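Putative branched-chain amino acid ABC transporter (Rhodospirillum rubrum ATCC 11170, PDB 3HUT) probably binds branched-chain amino acids or related small ligands outside the cytoplasmic membrane and passes them to an ABC transporter for uptake. Local coordinates at residues G320-D325 / T331-T336; A131-G136 / L335-V340; A228-K233 / A250-A255; L30-F35 / V46-A51; F24-R29 / S265-L270. All blocks are in the same frame, centred on the assembly; numbering follows the deposited sequence.

Overall arrangement
Contacts 4 and 5 share helix 18-37 in one lobe, their centres about 12 Å apart, and touch through R34 and Y50. Contacts 1 and 2, centres about 15 Å apart, share L335 and T336, so strand 331-341 links the hairpin to the body of the mixed sheet; contact 3 packs on that strand through Y230 and V252. Contacts 2 and 4 lie farthest apart, about 35 Å between centres. Along the chain, contact 4 falls within the span bracketed by contact 5, contact 3 within those of contacts 2 and 5, and contact 1 follows contact 3. Contact 5 pairs helix 18-37 with later helix 258-271: the chain returns to its first lobe, as expected where several crossings join two lobes.

Contact 1 (G320-D325 / T331-T336); sequences GITRFD and TTKILT
R323 and T332 form the hydrogen-bonded pair of an antiparallel beta hairpin, strand 322-324 against 331-333. R323 N gives to T332 O and T332 N to R323 O, both at 3.0 Å, and I334 N reaches I321 O just where the chain turns a corner. On the face carrying T322, F324, T331 and K333, the methyl CG2 of T322 meets CG2 of T331 at 3.6 Å. T331 CG2 also lies in the plane of the F324 ring, at its edge. The extended K333 chain runs beside T322, its CE 3.3 Å from T322 OG1. That hydroxyl (chi1 -58°) is turned back to donate to G320 O, from 45° above the carbonyl plane. On the other side of the ladder, I321 and I334 lie alongside each other, CD1 to CD1 3.6 Å.

Outside the hairpin, R323 NE makes a salt bridge with OD1 of D313, R118 O accepts from T331 OG1, and K333 NZ hydrogen-bonds T319 OG1. F324 rests on I288 of helix 277-296, and K333 touches T121 and H281. The second bond of the I321-I334 pair runs through a water, which donates to I334 O at 2.7 Å and accepts from I321 N.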
# COMPACT_ATOMS: atom_id res chain seq x y z
N GLY A 320 -0.39 6.21 6.94
CA GLY A 320 -1.71 6.44 7.49
C GLY A 320 -2.03 5.62 8.73
O GLY A 320 -1.32 4.68 9.06
N ILE A 321 -3.11 5.98 9.41
CA ILE A 321 -3.52 5.24 10.60
C ILE A 321 -3.88 3.83 10.13
O ILE A 321 -4.77 3.66 9.30
CB ILE A 321 -4.73 5.90 11.28
CG1 ILE A 321 -4.32 7.29 11.78
CG2 ILE A 321 -5.25 5.03 12.42
CD1 ILE A 321 -5.40 8.04 12.56
N THR A 322 -3.18 2.84 10.68
CA THR A 322 -3.34 1.44 10.28
C THR A 322 -3.93 0.50 11.34
O THR A 322 -3.55 0.55 12.51
CB THR A 322 -1.98 0.88 9.83
OG1 THR A 322 -1.49 1.67 8.74
CG2 THR A 322 -2.10 -0.57 9.39
N ARG A 323 -4.84 -0.37 10.89
CA ARG A 323 -5.53 -1.34 11.73
C ARG A 323 -5.53 -2.74 11.10
O ARG A 323 -5.65 -2.87 9.88
CB ARG A 323 -6.99 -0.90 11.93
CG ARG A 323 -7.88 -1.87 12.73
CD ARG A 323 -9.33 -1.34 12.82
NE ARG A 323 -10.15 -2.11 13.77
CZ ARG A 323 -11.09 -2.98 13.41
NH1 ARG A 323 -11.34 -3.20 12.13
NH2 ARG A 323 -11.78 -3.63 14.34
N PHE A 324 -5.37 -3.77 11.93
CA PHE A 324 -5.42 -5.15 11.44
C PHE A 324 -6.73 -5.71 12.00
O PHE A 324 -6.95 -5.72 13.22
CB PHE A 324 -4.24 -5.99 11.96
CG PHE A 324 -2.89 -5.61 11.38
CD1 PHE A 324 -2.79 -4.83 10.23
CD2 PHE A 324 -1.71 -6.07 11.98
CE1 PHE A 324 -1.54 -4.52 9.67
CE2 PHE A 324 -0.46 -5.77 11.43
CZ PHE A 324 -0.38 -5.00 10.28
N ASP A 325 -7.61 -6.18 11.11
CA ASP A 325 -8.90 -6.72 11.52
C ASP A 325 -8.76 -7.79 12.60
O ASP A 325 -7.99 -8.74 12.44
CB ASP A 325 -9.63 -7.31 10.32
CG ASP A 325 -11.09 -7.58 10.60
OD1 ASP A 325 -11.91 -6.65 10.43
OD2 ASP A 325 -11.41 -8.71 11.02
N THR A 331 -5.67 -5.69 6.55
CA THR A 331 -5.26 -4.32 6.82
C THR A 331 -6.17 -3.25 6.23
O THR A 331 -6.54 -3.32 5.07
CB THR A 331 -3.82 -4.07 6.29
OG1 THR A 331 -2.94 -5.08 6.80
CG2 THR A 331 -3.31 -2.70 6.73
N THR A 332 -6.54 -2.28 7.06
CA THR A 332 -7.36 -1.16 6.61
C THR A 332 -6.61 0.09 7.06
O THR A 332 -5.86 0.05 8.05
CB THR A 332 -8.78 -1.17 7.23
OG1 THR A 332 -8.70 -1.17 8.65
CG2 THR A 332 -9.56 -2.39 6.75
N LYS A 333 -6.78 1.19 6.34
CA LYS A 333 -6.08 2.42 6.67
C LYS A 333 -6.92 3.66 6.43
O LYS A 333 -7.86 3.63 5.64
CB LYS A 333 -4.82 2.55 5.81
CG LYS A 333 -3.80 1.45 5.98
CD LYS A 333 -2.59 1.74 5.10
CE LYS A 333 -1.40 0.90 5.52
NZ LYS A 333 -0.23 1.21 4.68
N ILE A 334 -6.59 4.74 7.13
CA ILE A 334 -7.28 6.00 6.92
C ILE A 334 -6.48 6.70 5.83
O ILE A 334 -5.40 7.23 6.09
CB ILE A 334 -7.28 6.87 8.19
CG1 ILE A 334 -8.12 6.19 9.28
CG2 ILE A 334 -7.86 8.25 7.88
CD1 ILE A 334 -8.21 7.00 10.57
N LEU A 335 -6.99 6.67 4.61
CA LEU A 335 -6.31 7.28 3.48
C LEU A 335 -6.38 8.81 3.50
O LEU A 335 -7.21 9.38 4.20
CB LEU A 335 -6.89 6.74 2.17
CG LEU A 335 -6.88 5.21 2.07
CD1 LEU A 335 -7.47 4.76 0.75
CD2 LEU A 335 -5.45 4.69 2.23
N THR A 336 -5.51 9.46 2.74
CA THR A 336 -5.47 10.91 2.67
C THR A 336 -6.00 11.37 1.31
O THR A 336 -5.47 10.97 0.27
CB THR A 336 -4.03 11.43 2.87
OG1 THR A 336 -3.54 11.02 4.15
CG2 THR A 336 -3.98 12.95 2.77
O HOH W 1 -4.35 8.46 8.27
O HOH W 2 -8.65 -3.58 9.61

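Contact 2 (A131-G136 / L335-V340); sequences AAWMIG and LTRLVV
CZ of the R337 guanidinium sits 3.6 Å from the centroid of the five-membered ring of W133, over its face, a cation-pi contact and the chief polar interaction between helix 131-136 and strand 336-340. The guanidinium is laid flat on the indole, with the planes only 8° apart and W133 CD1 over the middle of the group. W133 CD1 is also the nearest ring atom, 3.3 Å from R337 CZ. Behind the charge the arginine's own methylenes continue the stack: CD makes a CH-pi contact over the same ring, and CB comes within 3.6 Å of W133 CZ2 on the six-membered ring.

The two side chains overlap head to tail. Set opposite the backbone N (chi1 -180°), CG of W133 carries the indole out from the helix until CH2 comes up to L338 O edge-on, 3.9 Å away. R337, extended from CG to NE, reaches the other way until NH2 is 3.7 Å from W133 CB. Together they bridge backbones whose nearest CA atoms, those of W133 and R337, are 9.0 Å apart.

W133 is buried, and the ring of Y224 meets it edge to face, while R246 and A248 touch it from strand 246-249; R337 lies at the surface. The arrangement is that of a three-layer alpha/beta/alpha, Rossmann-like sandwich: helix 126-136 packs on the mixed sheet, its tryptophan laid along the arginine of antiparallel strand 331-341.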
# COMPACT_ATOMS: atom_id res chain seq x y z
N ALA A 131 -15.82 5.10 -3.27
CA ALA A 131 -17.25 5.15 -3.57
C ALA A 131 -17.90 5.98 -2.46
O ALA A 131 -18.73 6.85 -2.73
CB ALA A 131 -17.84 3.75 -3.61
N ALA A 132 -17.52 5.72 -1.21
CA ALA A 132 -18.08 6.46 -0.08
C ALA A 132 -17.74 7.94 -0.18
O ALA A 132 -18.55 8.80 0.15
CB ALA A 132 -17.54 5.89 1.24
N TRP A 133 -16.53 8.23 -0.66
CA TRP A 133 -16.07 9.60 -0.82
C TRP A 133 -16.95 10.34 -1.84
O TRP A 133 -17.42 11.45 -1.59
CB TRP A 133 -14.60 9.58 -1.28
CG TRP A 133 -13.95 10.93 -1.50
CD1 TRP A 133 -14.47 12.16 -1.21
CD2 TRP A 133 -12.65 11.16 -2.06
NE1 TRP A 133 -13.56 13.15 -1.56
CE2 TRP A 133 -12.44 12.56 -2.08
CE3 TRP A 133 -11.64 10.32 -2.54
CZ2 TRP A 133 -11.26 13.13 -2.57
CZ3 TRP A 133 -10.47 10.89 -3.03
CH2 TRP A 133 -10.29 12.28 -3.04
N MSE A 134 -17.17 9.72 -2.99
CA MSE A 134 -17.99 10.35 -4.02
C MSE A 134 -19.45 10.52 -3.59
O MSE A 134 -20.09 11.51 -3.93
CB MSE A 134 -17.88 9.57 -5.32
CG MSE A 134 -16.50 9.70 -5.94
SE MSE A 134 -16.25 8.73 -7.59
CE MSE A 134 -17.15 9.93 -8.79
N ILE A 135 -19.97 9.55 -2.85
CA ILE A 135 -21.35 9.63 -2.35
C ILE A 135 -21.38 10.80 -1.38
O ILE A 135 -22.31 11.62 -1.38
CB ILE A 135 -21.76 8.34 -1.60
CG1 ILE A 135 -21.88 7.17 -2.58
CG2 ILE A 135 -23.06 8.57 -0.83
CD1 ILE A 135 -23.07 7.26 -3.55
N GLY A 136 -20.35 10.89 -0.54
CA GLY A 136 -20.27 11.96 0.44
C GLY A 136 -20.19 13.33 -0.22
O GLY A 136 -20.63 14.32 0.36
N LEU A 335 -6.99 6.67 4.61
CA LEU A 335 -6.31 7.28 3.48
C LEU A 335 -6.38 8.81 3.50
O LEU A 335 -7.21 9.38 4.20
CB LEU A 335 -6.89 6.74 2.17
CG LEU A 335 -6.88 5.21 2.07
CD1 LEU A 335 -7.47 4.76 0.75
CD2 LEU A 335 -5.45 4.69 2.23
N THR A 336 -5.51 9.46 2.74
CA THR A 336 -5.47 10.91 2.67
C THR A 336 -6.00 11.37 1.31
O THR A 336 -5.47 10.97 0.27
CB THR A 336 -4.03 11.43 2.87
OG1 THR A 336 -3.54 11.02 4.15
CG2 THR A 336 -3.98 12.95 2.77
N ARG A 337 -7.03 12.20 1.32
CA ARG A 337 -7.64 12.70 0.09
C ARG A 337 -6.86 13.87 -0.48
O ARG A 337 -6.52 14.81 0.24
CB ARG A 337 -9.09 13.12 0.35
CG ARG A 337 -10.00 11.98 0.80
CD ARG A 337 -11.37 12.52 1.18
NE ARG A 337 -12.31 11.46 1.54
CZ ARG A 337 -13.57 11.68 1.92
NH1 ARG A 337 -14.03 12.92 2.00
NH2 ARG A 337 -14.36 10.66 2.21
N LEU A 338 -6.58 13.81 -1.78
CA LEU A 338 -5.81 14.84 -2.45
C LEU A 338 -6.51 15.36 -3.70
O LEU A 338 -7.44 14.74 -4.21
CB LEU A 338 -4.45 14.28 -2.87
CG LEU A 338 -3.62 13.54 -1.81
CD1 LEU A 338 -2.47 12.80 -2.50
CD2 LEU A 338 -3.08 14.53 -0.79
N VAL A 339 -6.06 16.51 -4.18
CA VAL A 339 -6.58 17.10 -5.40
C VAL A 339 -5.39 17.72 -6.10
O VAL A 339 -4.48 18.24 -5.46
CB VAL A 339 -7.66 18.19 -5.13
CG1 VAL A 339 -7.04 19.39 -4.44
CG2 VAL A 339 -8.31 18.61 -6.45
N VAL A 340 -5.39 17.64 -7.43
CA VAL A 340 -4.31 18.23 -8.21
C VAL A 340 -4.68 19.68 -8.42
O VAL A 340 -5.71 19.98 -9.01
CB VAL A 340 -4.19 17.56 -9.59
CG1 VAL A 340 -3.09 18.26 -10.41
CG2 VAL A 340 -3.88 16.07 -9.44

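Contact 3 (A228-K233 / A250-A255); sequences ALYSPK and AFVLGA
The Y230 ring comes to the 250-255 loop with its hydroxyl end foremost: L253 N and a bridging water lie at its edge, close to the ring plane, while F251 O approaches obliquely, 3.5 Å from CE2. The ring of F345, from strand 344-347, meets it edge to face. L253 N donates to Y230 OH at 3.0 Å, with an N-H...O angle of 144°. The water stands 2.7 Å from the same OH and accepts from G254 N at 2.9 Å. One phenol oxygen is thus tied to two successive backbone N-H groups, one directly and one through water.

Those amides belong to a type I beta turn, V252 to A255, in the loop from strand 246-249 of the mixed sheet to helix 258-271, a path consistent with one of the crossings between the lobes. A phenylalanine in place of Y230 would probably leave L253 N without its acceptor and the water without its tyrosine partner. The CG of Y230 is anti to the backbone N (chi1 -171°), which carries the ring across to the turn, where V252 CG1 comes within 3.9 Å of OH. Just after Y230 the chain enters helix 232-238, N-capped by S231, whose OG accepts from K233 N at 3.1 Å.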
# COMPACT_ATOMS: atom_id res chain seq x y z
N ALA A 228 -3.19 4.72 -8.03
CA ALA A 228 -2.22 4.42 -9.09
C ALA A 228 -1.93 5.66 -9.92
O ALA A 228 -0.99 5.68 -10.72
CB ALA A 228 -2.75 3.29 -9.99
N LEU A 229 -2.73 6.71 -9.74
CA LEU A 229 -2.54 7.96 -10.46
C LEU A 229 -1.52 8.83 -9.74
O LEU A 229 -1.01 9.80 -10.30
CB LEU A 229 -3.85 8.75 -10.56
CG LEU A 229 -5.06 8.11 -11.26
CD1 LEU A 229 -6.24 9.07 -11.22
CD2 LEU A 229 -4.69 7.80 -12.69
N TYR A 230 -1.23 8.46 -8.49
CA TYR A 230 -0.31 9.24 -7.66
C TYR A 230 1.16 9.13 -8.05
O TYR A 230 1.86 8.19 -7.68
CB TYR A 230 -0.46 8.84 -6.19
CG TYR A 230 0.28 9.74 -5.24
CD1 TYR A 230 0.01 11.11 -5.19
CD2 TYR A 230 1.24 9.23 -4.37
CE1 TYR A 230 0.67 11.95 -4.30
CE2 TYR A 230 1.90 10.06 -3.46
CZ TYR A 230 1.61 11.41 -3.43
OH TYR A 230 2.25 12.23 -2.53
N SER A 231 1.62 10.14 -8.78
CA SER A 231 3.00 10.20 -9.23
C SER A 231 3.25 11.57 -9.84
O SER A 231 2.36 12.15 -10.46
CB SER A 231 3.29 9.13 -10.29
OG SER A 231 4.54 9.35 -10.92
N PRO A 232 4.46 12.12 -9.67
CA PRO A 232 4.69 13.43 -10.27
C PRO A 232 4.50 13.32 -11.79
O PRO A 232 4.15 14.30 -12.45
CB PRO A 232 6.13 13.75 -9.86
CG PRO A 232 6.75 12.41 -9.62
CD PRO A 232 5.65 11.63 -8.95
N LYS A 233 4.71 12.12 -12.33
CA LYS A 233 4.56 11.89 -13.76
C LYS A 233 3.13 12.12 -14.23
O LYS A 233 2.91 12.47 -15.38
CB LYS A 233 5.02 10.47 -14.12
CG LYS A 233 6.50 10.24 -13.86
CD LYS A 233 6.95 8.82 -14.17
CE LYS A 233 7.11 8.56 -15.67
NZ LYS A 233 5.82 8.44 -16.42
N ALA A 250 -2.31 6.17 0.61
CA ALA A 250 -1.82 5.91 1.96
C ALA A 250 -0.67 6.84 2.32
O ALA A 250 -0.76 7.64 3.24
CB ALA A 250 -1.39 4.45 2.08
N PHE A 251 0.43 6.73 1.57
CA PHE A 251 1.61 7.56 1.79
C PHE A 251 1.56 8.84 0.96
O PHE A 251 1.41 8.80 -0.26
CB PHE A 251 2.87 6.77 1.42
CG PHE A 251 4.15 7.56 1.54
CD1 PHE A 251 4.49 8.17 2.74
CD2 PHE A 251 5.02 7.67 0.46
CE1 PHE A 251 5.69 8.88 2.86
CE2 PHE A 251 6.21 8.37 0.57
CZ PHE A 251 6.55 8.98 1.78
N VAL A 252 1.68 9.99 1.62
CA VAL A 252 1.66 11.27 0.93
C VAL A 252 3.02 11.94 1.10
O VAL A 252 3.39 12.35 2.20
CB VAL A 252 0.58 12.20 1.49
CG1 VAL A 252 0.52 13.49 0.68
CG2 VAL A 252 -0.77 11.50 1.46
N LEU A 253 3.77 12.04 0.00
CA LEU A 253 5.09 12.63 0.05
C LEU A 253 5.07 14.09 0.51
O LEU A 253 5.82 14.48 1.40
CB LEU A 253 5.76 12.54 -1.32
CG LEU A 253 7.28 12.73 -1.34
CD1 LEU A 253 7.93 11.55 -0.62
CD2 LEU A 253 7.77 12.81 -2.77
N GLY A 254 4.20 14.89 -0.11
CA GLY A 254 4.10 16.29 0.24
C GLY A 254 3.10 16.55 1.35
O GLY A 254 2.37 17.53 1.32
N ALA A 255 3.08 15.65 2.33
CA ALA A 255 2.17 15.76 3.46
C ALA A 255 2.56 16.93 4.35
O ALA A 255 3.67 17.45 4.26
CB ALA A 255 2.18 14.47 4.27
O HOH W 3 2.28 14.88 -2.34

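Contact 4 (L30-F35 / V46-A51); sequences LQLDRF and VDILYA
L32 does the tight work here, its two methyl branches pressed onto the backbone and side chains of strand 46-51. CD1 lies 3.4 Å from V46 O, and CD2 passes I48 CG1 at 4.0 Å, the leucine and isoleucine overlapping as they reach across from facing backbones. A trans first torsion (chi1 -174°) holds the leucine fork out toward the strand. One turn on, F35 offers the edge of its ring to V46: CE2 meets CG2 at 3.7 Å, with the methyl close to the ring plane. Cut back to an alanine, L32 would probably no longer fill the space between helix and strand, stripping V46 O and I48 of their apolar cover.

The D47 side is much looser. D47, exposed, starts away from the helix, though its OD1 comes back to 4.4 Å from L32 CD2. Y50 lies off the end of this contact, yet its ring has I48 CG2 over its centre, 3.5 Å above the plane. The amide I48 N is buried without a partner: D47 and L49 pair with strand 5-11, whereas I48 turns its N-H to the outer edge.

The segments run nearly antiparallel, their axes at 158°, as helix and following strand of the beta-alpha-beta unit 5-11, 18-37, 46-52. L290 of helix 277-296 touches both F35 and V46, A266 of helix 258-271 packs on L30 and R34, and helix 57-69 meets the strand at L49 and A51 through F67.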
# COMPACT_ATOMS: atom_id res chain seq x y z
N LEU A 30 16.43 3.13 9.56
CA LEU A 30 15.97 4.36 10.20
C LEU A 30 15.04 4.06 11.38
O LEU A 30 15.22 4.59 12.47
CB LEU A 30 15.23 5.22 9.18
CG LEU A 30 15.00 6.70 9.52
CD1 LEU A 30 16.34 7.39 9.72
CD2 LEU A 30 14.24 7.37 8.38
N GLN A 31 14.06 3.20 11.15
CA GLN A 31 13.09 2.83 12.18
C GLN A 31 13.76 2.10 13.36
O GLN A 31 13.55 2.45 14.52
CB GLN A 31 12.02 1.93 11.56
CG GLN A 31 10.79 1.67 12.43
CD GLN A 31 9.92 2.91 12.62
OE1 GLN A 31 10.16 3.72 13.51
NE2 GLN A 31 8.91 3.05 11.76
N LEU A 32 14.57 1.09 13.04
CA LEU A 32 15.25 0.32 14.07
C LEU A 32 16.14 1.21 14.93
O LEU A 32 16.10 1.14 16.16
CB LEU A 32 16.09 -0.79 13.44
CG LEU A 32 16.73 -1.77 14.43
CD1 LEU A 32 15.64 -2.55 15.15
CD2 LEU A 32 17.66 -2.71 13.69
N ASP A 33 16.94 2.04 14.29
CA ASP A 33 17.83 2.92 15.04
C ASP A 33 17.03 3.81 15.99
O ASP A 33 17.42 3.98 17.14
CB ASP A 33 18.68 3.76 14.08
CG ASP A 33 19.79 2.96 13.43
OD1 ASP A 33 20.00 1.79 13.82
OD2 ASP A 33 20.46 3.49 12.53
N ARG A 34 15.91 4.35 15.51
CA ARG A 34 15.09 5.21 16.37
C ARG A 34 14.54 4.43 17.54
O ARG A 34 14.58 4.88 18.69
CB ARG A 34 13.92 5.82 15.59
CG ARG A 34 14.33 6.70 14.43
CD ARG A 34 13.17 7.55 13.96
NE ARG A 34 13.36 8.01 12.58
CZ ARG A 34 12.56 8.86 11.95
NH1 ARG A 34 11.50 9.37 12.57
NH2 ARG A 34 12.79 9.18 10.68
N PHE A 35 14.01 3.24 17.25
CA PHE A 35 13.44 2.38 18.28
C PHE A 35 14.46 2.07 19.37
O PHE A 35 14.19 2.27 20.56
CB PHE A 35 12.95 1.07 17.64
CG PHE A 35 12.21 0.16 18.59
CD1 PHE A 35 10.89 0.43 18.94
CD2 PHE A 35 12.84 -0.96 19.13
CE1 PHE A 35 10.20 -0.40 19.82
CE2 PHE A 35 12.16 -1.80 20.00
CZ PHE A 35 10.84 -1.52 20.35
N VAL A 46 16.97 -4.39 19.88
CA VAL A 46 16.47 -5.32 18.88
C VAL A 46 17.39 -5.22 17.67
O VAL A 46 17.81 -4.13 17.30
CB VAL A 46 15.04 -4.96 18.42
CG1 VAL A 46 14.55 -5.99 17.40
CG2 VAL A 46 14.09 -4.91 19.61
N ASP A 47 17.70 -6.36 17.07
CA ASP A 47 18.54 -6.35 15.88
C ASP A 47 17.83 -7.13 14.79
O ASP A 47 17.02 -8.00 15.08
CB ASP A 47 19.90 -6.98 16.18
CG ASP A 47 20.91 -6.73 15.07
OD1 ASP A 47 20.92 -5.61 14.51
OD2 ASP A 47 21.69 -7.65 14.76
N ILE A 48 18.13 -6.79 13.55
CA ILE A 48 17.50 -7.46 12.42
C ILE A 48 18.52 -8.29 11.62
O ILE A 48 19.60 -7.81 11.28
CB ILE A 48 16.82 -6.45 11.47
CG1 ILE A 48 15.61 -5.82 12.17
CG2 ILE A 48 16.40 -7.15 10.18
CD1 ILE A 48 14.93 -4.73 11.36
N LEU A 49 18.14 -9.53 11.35
CA LEU A 49 18.97 -10.43 10.57
C LEU A 49 18.35 -10.47 9.17
O LEU A 49 17.25 -11.00 8.98
CB LEU A 49 18.97 -11.82 11.20
CG LEU A 49 19.93 -12.87 10.64
CD1 LEU A 49 19.98 -14.07 11.59
CD2 LEU A 49 19.50 -13.30 9.25
N TYR A 50 19.05 -9.89 8.21
CA TYR A 50 18.58 -9.85 6.83
C TYR A 50 19.01 -11.09 6.05
O TYR A 50 20.04 -11.69 6.34
CB TYR A 50 19.15 -8.62 6.12
CG TYR A 50 18.67 -7.31 6.69
CD1 TYR A 50 17.46 -6.76 6.29
CD2 TYR A 50 19.43 -6.62 7.64
CE1 TYR A 50 17.01 -5.55 6.81
CE2 TYR A 50 18.99 -5.41 8.17
CZ TYR A 50 17.78 -4.88 7.75
OH TYR A 50 17.35 -3.67 8.25
N ALA A 51 18.21 -11.45 5.06
CA ALA A 51 18.51 -12.60 4.20
C ALA A 51 18.06 -12.26 2.78
O ALA A 51 16.91 -11.86 2.57
CB ALA A 51 17.80 -13.85 4.71

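Contact 5 (F24-R29 / S265-L270); sequences FQEAAR and SAYETL
Helices 24-29 and 265-270 come nearest at A27 and Y267, whose CA atoms are 7.6 Å apart, and the tyrosine fills the space between. Its first torsion places CG far from its own amide N (chi1 -164°), and the ring reaches across until CE1 is 4.1 Å from A27 N, which lies at the ring edge near its plane. The same CE1 brushes A27 CB at 4.4 Å. Beyond the ring, Y267 OH comes 2.5 Å from E26 OE1, at best a weak hydrogen bond, doubtful because the proton has another possible acceptor close by. The glutamate chain crosses the tyrosine at about a right angle, its carboxylate 83° from the ring plane, and E26 CB itself lies 3.5 Å from the phenol oxygen.

This is helix-to-helix packing in one lobe of the periplasmic binding protein fold. Helix 18-37 belongs to the first beta-alpha-beta unit, and helix 258-271 arrives after the first five strands of the mixed sheet, 141-147 to 246-249, so a distant part of the sequence comes back to it. F24 turns from this interface to Y9 and L11 on strand 5-11. The rings of F263 and Y271 meet that of Y267 at inclined angles, and A279 of helix 277-296 also touches it.

Within the second helix S265 O takes two donors, T269 N at 3.0 Å and T269 OG1 at 2.9 Å, from opposite faces of its carbonyl plane.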
# COMPACT_ATOMS: atom_id res chain seq x y z
N PHE A 24 13.89 -1.13 1.38
CA PHE A 24 13.34 -1.78 2.57
C PHE A 24 14.39 -1.67 3.67
O PHE A 24 14.08 -1.36 4.82
CB PHE A 24 13.07 -3.26 2.30
CG PHE A 24 11.73 -3.56 1.70
CD1 PHE A 24 10.87 -2.53 1.30
CD2 PHE A 24 11.32 -4.88 1.52
CE1 PHE A 24 9.62 -2.82 0.73
CE2 PHE A 24 10.08 -5.17 0.95
CZ PHE A 24 9.23 -4.14 0.56
N GLN A 25 15.64 -1.93 3.30
CA GLN A 25 16.74 -1.88 4.25
C GLN A 25 17.03 -0.45 4.70
O GLN A 25 17.38 -0.22 5.85
CB GLN A 25 17.98 -2.53 3.64
CG GLN A 25 19.13 -2.73 4.61
CD GLN A 25 20.08 -3.82 4.16
OE1 GLN A 25 20.52 -3.84 3.00
NE2 GLN A 25 20.41 -4.73 5.07
N GLU A 26 16.89 0.51 3.79
CA GLU A 26 17.13 1.90 4.14
C GLU A 26 16.08 2.34 5.17
O GLU A 26 16.41 2.96 6.18
CB GLU A 26 17.04 2.79 2.90
CG GLU A 26 18.12 2.53 1.86
CD GLU A 26 18.09 3.53 0.72
OE1 GLU A 26 16.98 3.84 0.22
OE2 GLU A 26 19.16 4.01 0.31
N ALA A 27 14.83 1.99 4.91
CA ALA A 27 13.74 2.34 5.81
C ALA A 27 13.86 1.59 7.13
O ALA A 27 13.65 2.17 8.20
CB ALA A 27 12.40 2.03 5.14
N ALA A 28 14.18 0.31 7.05
CA ALA A 28 14.33 -0.52 8.25
C ALA A 28 15.35 0.06 9.21
O ALA A 28 15.10 0.17 10.41
CB ALA A 28 14.74 -1.94 7.85
N ARG A 29 16.50 0.43 8.67
CA ARG A 29 17.59 0.99 9.46
C ARG A 29 17.15 2.23 10.23
O ARG A 29 17.44 2.38 11.41
CB ARG A 29 18.76 1.34 8.52
CG ARG A 29 19.79 2.31 9.07
CD ARG A 29 20.68 1.70 10.13
NE ARG A 29 21.84 2.56 10.40
CZ ARG A 29 22.76 2.32 11.33
NH1 ARG A 29 22.67 1.24 12.09
NH2 ARG A 29 23.78 3.16 11.49
N SER A 265 11.64 13.80 5.70
CA SER A 265 12.83 14.62 5.95
C SER A 265 14.03 13.78 6.39
O SER A 265 15.13 13.91 5.83
CB SER A 265 12.52 15.67 7.03
OG SER A 265 13.67 16.43 7.36
N ALA A 266 13.82 12.92 7.38
CA ALA A 266 14.89 12.06 7.88
C ALA A 266 15.46 11.18 6.77
O ALA A 266 16.67 11.01 6.66
CB ALA A 266 14.37 11.18 9.01
N TYR A 267 14.56 10.63 5.96
CA TYR A 267 14.94 9.75 4.86
C TYR A 267 15.77 10.43 3.78
O TYR A 267 16.81 9.92 3.36
CB TYR A 267 13.68 9.15 4.23
CG TYR A 267 13.95 7.96 3.36
CD1 TYR A 267 13.82 6.66 3.86
CD2 TYR A 267 14.35 8.11 2.03
CE1 TYR A 267 14.08 5.55 3.07
CE2 TYR A 267 14.62 7.00 1.23
CZ TYR A 267 14.48 5.73 1.75
OH TYR A 267 14.72 4.63 0.97
N GLU A 268 15.29 11.59 3.31
CA GLU A 268 15.99 12.33 2.27
C GLU A 268 17.34 12.81 2.76
O GLU A 268 18.33 12.76 2.03
CB GLU A 268 15.14 13.53 1.81
CG GLU A 268 13.76 13.14 1.32
CD GLU A 268 12.99 14.30 0.72
OE1 GLU A 268 12.97 15.39 1.34
OE2 GLU A 268 12.40 14.12 -0.36
N THR A 269 17.39 13.25 4.01
CA THR A 269 18.63 13.73 4.61
C THR A 269 19.68 12.63 4.69
O THR A 269 20.84 12.82 4.33
CB THR A 269 18.38 14.28 6.02
OG1 THR A 269 17.60 15.48 5.94
CG2 THR A 269 19.69 14.58 6.73
N LEU A 270 19.25 11.47 5.16
CA LEU A 270 20.16 10.34 5.32
C LEU A 270 20.50 9.59 4.05
O LEU A 270 21.65 9.17 3.86
CB LEU A 270 19.57 9.36 6.34
CG LEU A 270 20.36 8.08 6.62
CD1 LEU A 270 21.76 8.42 7.09
CD2 LEU A 270 19.63 7.26 7.67